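Local coordinates for Wnt inhibitor of Dorsal protein (Drosophila melanogaster, PDB 4KRR) that probably acts as a secreted Wnt-family ligand of frizzled receptors, the fragment here comprising its N-terminal domain and linker, at residues A[16-19]-A[20-24]; A[23-26]-A[27-30]; A[77-80]-A[81-84]. One frame throughout, in Å; residues are numbered along the deposited sequence.

Contact 1 (A[16-19]-A[20-24]); sequences LKQA and LDSCQ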
loop_
_atom_site.group_PDB
_atom_site.type_symbol
_atom_site.label_atom_id
_atom_site.label_comp_id
_atom_site.label_asym_id
_atom_site.label_seq_id
_atom_site.Cartn_x
_atom_site.Cartn_y
_atom_site.Cartn_z
ATOM N N LEU A 16 -2.957 8.348 -4.181
ATOM C CA LEU A 16 -2.708 9.306 -3.105
ATOM C C LEU A 16 -3.998 9.873 -2.511
ATOM O O LEU A 16 -4.057 10.175 -1.319
ATOM C CB LEU A 16 -1.799 10.440 -3.585
ATOM C CG LEU A 16 -0.381 10.023 -3.980
ATOM C CD1 LEU A 16 0.467 11.239 -4.320
ATOM C CD2 LEU A 16 0.264 9.201 -2.876
ATOM N N LYS A 17 -5.025 10.023 -3.340
ATOM C CA LYS A 17 -6.319 10.487 -2.849
ATOM C C LYS A 17 -6.915 9.456 -1.895
ATOM O O LYS A 17 -7.402 9.801 -0.818
ATOM C CB LYS A 17 -7.282 10.761 -4.005
ATOM C CG LYS A 17 -8.652 11.260 -3.563
ATOM C CD LYS A 17 -9.563 11.505 -4.756
ATOM C CE LYS A 17 -10.950 11.948 -4.313
ATOM N NZ LYS A 17 -11.846 12.216 -5.474
ATOM N N GLN A 18 -6.861 8.190 -2.297
ATOM C CA GLN A 18 -7.348 7.097 -1.465
ATOM C C GLN A 18 -6.515 6.986 -0.192
ATOM O O GLN A 18 -7.053 6.790 0.901
ATOM C CB GLN A 18 -7.307 5.778 -2.243
ATOM C CG GLN A 18 -7.644 4.545 -1.415
ATOM C CD GLN A 18 -9.071 4.554 -0.895
ATOM O OE1 GLN A 18 -9.325 4.918 0.255
ATOM N NE2 GLN A 18 -10.012 4.148 -1.739
ATOM N N ALA A 19 -5.201 7.125 -0.345
ATOM C CA ALA A 19 -4.278 7.029 0.778
ATOM C C ALA A 19 -4.532 8.134 1.796
ATOM O O ALA A 19 -4.512 7.891 3.004
ATOM C CB ALA A 19 -2.838 7.073 0.287
ATOM N N LEU A 20 -4.774 9.345 1.301
ATOM C CA LEU A 20 -5.066 10.487 2.163
ATOM C C LEU A 20 -6.350 10.285 2.968
ATOM O O LEU A 20 -6.398 10.596 4.158
ATOM C CB LEU A 20 -5.160 11.774 1.340
ATOM C CG LEU A 20 -5.561 13.040 2.103
ATOM C CD1 LEU A 20 -4.546 13.368 3.189
ATOM C CD2 LEU A 20 -5.734 14.214 1.151
ATOM N N ASP A 21 -7.388 9.769 2.318
ATOM C CA ASP A 21 -8.661 9.536 2.995
ATOM C C ASP A 21 -8.517 8.508 4.110
ATOM O O ASP A 21 -9.088 8.669 5.189
ATOM C CB ASP A 21 -9.737 9.094 2.005
ATOM C CG ASP A 21 -10.126 10.195 1.043
ATOM O OD1 ASP A 21 -9.841 11.375 1.342
ATOM O OD2 ASP A 21 -10.718 9.884 -0.012
ATOM N N SER A 22 -7.745 7.458 3.847
ATOM C CA SER A 22 -7.516 6.415 4.838
ATOM C C SER A 22 -6.659 6.943 5.983
ATOM O O SER A 22 -6.882 6.610 7.148
ATOM C CB SER A 22 -6.854 5.197 4.192
ATOM O OG SER A 22 -7.719 4.590 3.245
ATOM N N CYS A 23 -5.682 7.774 5.635
ATOM C CA CYS A 23 -4.776 8.370 6.607
ATOM C C CYS A 23 -5.520 9.316 7.551
ATOM O O CYS A 23 -5.345 9.254 8.768
ATOM C CB CYS A 23 -3.655 9.116 5.878
ATOM S SG CYS A 23 -2.436 9.907 6.945
ATOM N N GLN A 24 -6.352 10.186 6.988
ATOM C CA GLN A 24 -7.101 11.153 7.786
ATOM C C GLN A 24 -8.167 10.473 8.643
ATOM O O GLN A 24 -8.528 10.968 9.709
ATOM C CB GLN A 24 -7.735 12.223 6.892
ATOM C CG GLN A 24 -6.717 13.134 6.223
ATOM C CD GLN A 24 -7.348 14.302 5.493
ATOM O OE1 GLN A 24 -8.445 14.190 4.947
ATOM N NE2 GLN A 24 -6.656 15.436 5.484
#
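Ser22 carries its OG beside the backbone N (chi1 -65°), which turns the hydroxyl back toward Gln18, one helical turn earlier. Gln18 meets it with a chain that leaves with CG anti to its backbone N and then bends at chi2 (64°), bringing the amide oxygen OE1 to 3.4 Å from Ser22 OG. The hydroxyl also makes a weak hydrogen bond to Gln18 O, the same oxygen that accepts the backbone N-H of Ser22 at 3.1 Å, so two donors share one carbonyl. Serine suits the place because its short arm can fold back onto the helix and give its buried hydroxyl at least a weak acceptor.

The backbone ladder is that of a regular alpha-helix: Leu20 N binds Leu16 O at 2.8 Å, and the bonds from Asp21 N to Lys17 O and from Cys23 N to Ala19 O follow in step. On the exposed side Lys17 runs fully extended and Asp21 turns its carboxylate back along the helix; Lys17 NZ and Asp21 OD2 stay 6.0 Å apart, too far for a salt bridge, though the opposite charges may attract weakly.

Residue types follow the surroundings. Small Ala19 lets helix 53-75 approach at Ala65, Leu20 and Cys23 meet Phe39 of helix 36-44, and Gln18 and Ser22 rest on Phe158 of helix 158-170, which places this part of helix 8-26 among three other helices of the Wnt N-terminal domain.

Contact 2 (A[23-26]-A[27-30]); sequences CQQS and FQWQ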
loop_
_atom_site.group_PDB
_atom_site.type_symbol
_atom_site.label_atom_id
_atom_site.label_comp_id
_atom_site.label_asym_id
_atom_site.label_seq_id
_atom_site.Cartn_x
_atom_site.Cartn_y
_atom_site.Cartn_z
ATOM N N CYS A 23 -5.682 7.774 5.635
ATOM C CA CYS A 23 -4.776 8.370 6.607
ATOM C C CYS A 23 -5.520 9.316 7.551
ATOM O O CYS A 23 -5.345 9.254 8.768
ATOM C CB CYS A 23 -3.655 9.116 5.878
ATOM S SG CYS A 23 -2.436 9.907 6.945
ATOM N N GLN A 24 -6.352 10.186 6.988
ATOM C CA GLN A 24 -7.101 11.153 7.786
ATOM C C GLN A 24 -8.167 10.473 8.643
ATOM O O GLN A 24 -8.528 10.968 9.709
ATOM C CB GLN A 24 -7.735 12.223 6.892
ATOM C CG GLN A 24 -6.717 13.134 6.223
ATOM C CD GLN A 24 -7.348 14.302 5.493
ATOM O OE1 GLN A 24 -8.445 14.190 4.947
ATOM N NE2 GLN A 24 -6.656 15.436 5.484
ATOM N N GLN A 25 -8.669 9.338 8.171
ATOM C CA GLN A 25 -9.677 8.586 8.907
ATOM C C GLN A 25 -9.048 7.812 10.067
ATOM O O GLN A 25 -9.603 7.758 11.164
ATOM C CB GLN A 25 -10.416 7.634 7.965
ATOM C CG GLN A 25 -11.374 6.678 8.655
ATOM C CD GLN A 25 -12.131 5.815 7.667
ATOM O OE1 GLN A 25 -12.418 6.243 6.553
ATOM N NE2 GLN A 25 -12.447 4.591 8.064
ATOM N N SER A 26 -7.874 7.235 9.828
ATOM C CA SER A 26 -7.196 6.448 10.854
ATOM C C SER A 26 -6.564 7.312 11.944
ATOM O O SER A 26 -6.324 6.842 13.058
ATOM C CB SER A 26 -6.136 5.540 10.224
ATOM O OG SER A 26 -6.732 4.576 9.372
ATOM N N PHE A 27 -6.299 8.574 11.621
ATOM C CA PHE A 27 -5.605 9.461 12.550
ATOM C C PHE A 27 -6.456 10.631 13.023
ATOM O O PHE A 27 -5.955 11.524 13.702
ATOM C CB PHE A 27 -4.305 9.979 11.928
ATOM C CG PHE A 27 -3.199 8.967 11.910
ATOM C CD1 PHE A 27 -3.103 8.042 10.884
ATOM C CD2 PHE A 27 -2.257 8.936 12.924
ATOM C CE1 PHE A 27 -2.088 7.106 10.870
ATOM C CE2 PHE A 27 -1.238 8.003 12.914
ATOM C CZ PHE A 27 -1.153 7.086 11.887
ATOM N N GLN A 28 -7.740 10.614 12.681
ATOM C CA GLN A 28 -8.639 11.727 12.989
ATOM C C GLN A 28 -8.685 12.083 14.475
ATOM O O GLN A 28 -9.025 13.210 14.837
ATOM C CB GLN A 28 -10.052 11.427 12.484
ATOM C CG GLN A 28 -10.660 10.166 13.073
ATOM C CD GLN A 28 -12.084 9.934 12.611
ATOM O OE1 GLN A 28 -12.890 10.862 12.553
ATOM N NE2 GLN A 28 -12.399 8.688 12.272
ATOM N N TRP A 29 -8.335 11.126 15.328
ATOM C CA TRP A 29 -8.390 11.327 16.771
ATOM C C TRP A 29 -7.023 11.617 17.387
ATOM O O TRP A 29 -6.931 12.020 18.546
ATOM C CB TRP A 29 -9.007 10.104 17.449
ATOM C CG TRP A 29 -10.414 9.822 17.025
ATOM C CD1 TRP A 29 -10.862 8.733 16.332
ATOM C CD2 TRP A 29 -11.561 10.645 17.264
ATOM N NE1 TRP A 29 -12.219 8.827 16.130
ATOM C CE2 TRP A 29 -12.670 9.992 16.692
ATOM C CE3 TRP A 29 -11.756 11.870 17.907
ATOM C CZ2 TRP A 29 -13.957 10.524 16.744
ATOM C CZ3 TRP A 29 -13.032 12.396 17.958
ATOM C CH2 TRP A 29 -14.116 11.724 17.381
ATOM N N GLN A 30 -5.967 11.413 16.606
ATOM C CA GLN A 30 -4.602 11.540 17.110
ATOM C C GLN A 30 -4.084 12.978 17.056
ATOM O O GLN A 30 -4.694 13.845 16.430
ATOM C CB GLN A 30 -3.665 10.612 16.334
ATOM C CG GLN A 30 -4.240 9.224 16.090
ATOM C CD GLN A 30 -4.708 8.552 17.366
ATOM O OE1 GLN A 30 -4.020 8.586 18.386
ATOM N NE2 GLN A 30 -5.889 7.945 17.316
#
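Phe27 and Cys23 meet through both backbone and side chain where helix 8-26 ends. Phe27 N gives a weak hydrogen bond to Cys23 O at 3.1 Å, bent to 130°, and the same carbonyl oxygen lies at the edge of the phenyl ring, in its plane, 3.3 Å from CD1. Because CG stands beside the backbone N (chi1 -76°), the ring is carried back along the last turn, and Cys23 SG approaches it obliquely, 5.3 Å from the centroid, as a sulfur-aromatic contact.

On the exposed side Gln28 reaches back to the helix end: its NE2 makes a weak hydrogen bond to Gln25 O at 3.1 Å. A glutamine is long enough to bring an amide N-H to a carbonyl of the final turn, where backbone donors run out.

Phe27 is the first residue to leave helical geometry, and it also starts a type I beta turn closed by Gln30 N on Phe27 O at 2.9 Å, so the chain turns off directly from the helix.

Further out, Tyr57, Tyr169 and Trp32 each meet the Phe27 ring edge-to-face, and Leu166 adds an aliphatic neighbour. With an alanine here, these three rings and Cys23 SG would probably lose their shared partner and a gap would open among them. Cys23 is itself fixed by its disulfide to Cys34, while Ser26 OG is hydrogen-bonded to Ser22 O within the helix.

Contact 3 (A[77-80]-A[81-84]); sequences GVIA and GCGC. With NA (sodium ion), chain F.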
loop_
_atom_site.group_PDB
_atom_site.type_symbol
_atom_site.label_atom_id
_atom_site.label_comp_id
_atom_site.label_asym_id
_atom_site.label_seq_id
_atom_site.Cartn_x
_atom_site.Cartn_y
_atom_site.Cartn_z
ATOM N N GLY A 77 -9.177 -4.301 -16.572
ATOM C CA GLY A 77 -8.853 -4.200 -17.984
ATOM C C GLY A 77 -8.823 -2.786 -18.532
ATOM O O GLY A 77 -8.991 -2.579 -19.735
ATOM N N VAL A 78 -8.604 -1.808 -17.658
ATOM C CA VAL A 78 -8.573 -0.411 -18.077
ATOM C C VAL A 78 -7.145 0.026 -18.413
ATOM O O VAL A 78 -6.923 1.102 -18.970
ATOM C CB VAL A 78 -9.183 0.518 -17.002
ATOM C CG1 VAL A 78 -8.173 0.800 -15.906
ATOM C CG2 VAL A 78 -9.673 1.818 -17.629
ATOM N N ILE A 79 -6.180 -0.827 -18.082
ATOM C CA ILE A 79 -4.776 -0.541 -18.352
ATOM C C ILE A 79 -4.186 -1.556 -19.326
ATOM O O ILE A 79 -4.259 -2.763 -19.098
ATOM C CB ILE A 79 -3.942 -0.549 -17.059
ATOM C CG1 ILE A 79 -4.521 0.440 -16.045
ATOM C CG2 ILE A 79 -2.485 -0.223 -17.360
ATOM C CD1 ILE A 79 -3.742 0.515 -14.752
ATOM N N ALA A 80 -3.603 -1.058 -20.412
ATOM C CA ALA A 80 -2.990 -1.923 -21.414
ATOM C C ALA A 80 -1.668 -2.499 -20.910
ATOM O O ALA A 80 -0.921 -1.830 -20.196
ATOM C CB ALA A 80 -2.780 -1.163 -22.714
ATOM N N GLY A 81 -1.390 -3.744 -21.284
ATOM C CA GLY A 81 -0.162 -4.405 -20.885
ATOM C C GLY A 81 -0.348 -5.368 -19.728
ATOM O O GLY A 81 0.457 -6.279 -19.533
ATOM N N CYS A 82 -1.412 -5.167 -18.957
ATOM C CA CYS A 82 -1.696 -6.021 -17.807
ATOM C C CYS A 82 -3.171 -6.396 -17.751
ATOM O O CYS A 82 -4.010 -5.749 -18.380
ATOM C CB CYS A 82 -1.282 -5.325 -16.510
ATOM S SG CYS A 82 -2.157 -3.779 -16.187
ATOM N N GLY A 83 -3.484 -7.445 -16.997
ATOM C CA GLY A 83 -4.855 -7.900 -16.859
ATOM C C GLY A 83 -5.138 -9.181 -17.621
ATOM O O GLY A 83 -4.224 -9.952 -17.915
ATOM N N CYS A 84 -6.407 -9.406 -17.942
ATOM C CA CYS A 84 -6.823 -10.626 -18.625
ATOM C C CYS A 84 -7.311 -10.341 -20.041
ATOM O O CYS A 84 -6.833 -9.422 -20.703
ATOM C CB CYS A 84 -7.927 -11.333 -17.835
ATOM S SG CYS A 84 -7.474 -11.799 -16.149
HETATM NA NA NA F . -6.080 -3.796 -17.680
#
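A sodium site lies in the bend of this loop, where the carbonyl oxygens of Ile79 and Cys82 turn inward to the same ion. Ile79 O binds sodium at 2.5 Å and Cys82 O at 2.9 Å, and Cys74 O from the end of helix 53-75 supplies a third ligand. The two loop oxygens stand only 3.1 Å apart, a closeness that their shared cation probably helps to offset. Backbone carbonyls are apt ligands for sodium, a hard cation.

The side chains of Ile79 and Cys82 pack together: Ile79 CG2 touches Cys82 SG at 3.8 Å. Cys82 puts its sulfur between its backbone N and carbonyl carbon (chi1 61°), which swings SG back over the turn toward Ile79, whose buried branched chain also rests on Leu70 and Asp73.

Ile79 to Cys82 form a type II beta turn, and Gly77 just before it ends helix 53-75 in a Schellman motif. Glycine fits three positions. Gly77 has positive phi (72°); at Gly81 a beta-carbon would strike Ala80 O, and at Gly83 it would be jammed against the preceding carbonyl and crowd the ion.

Disulfides hold the chain at and after the turn: Cys82 is bonded to Cys74, the residue whose carbonyl completes the protein ligands of sodium and which is linked to it both by the disulfide and through the ion, and Cys84 is joined to Cys93 farther along.

Overall arrangement
From the N terminus, the chain first enters helix 8-26, whose middle and later turns form contact 1. Contact 2 continues from it without a break, sharing Cys23 and Gln24, and carries the helix into the loop before helix 36-44; the Cys23-Cys34 disulfide closes that loop. Neither contact encloses the other: they overlap in series, their centres 10 Å apart. Helix 53-75 then passes beside both and runs to contact 3, where the Cys74-Cys82 disulfide closes a second, shorter loop. Contact 3 lies on the opposite side of the chain's centre from contact 2, with centres 34 Å apart; helix 53-75, which touches contact 2 near its start and ends just before contact 3, spans the distance between them.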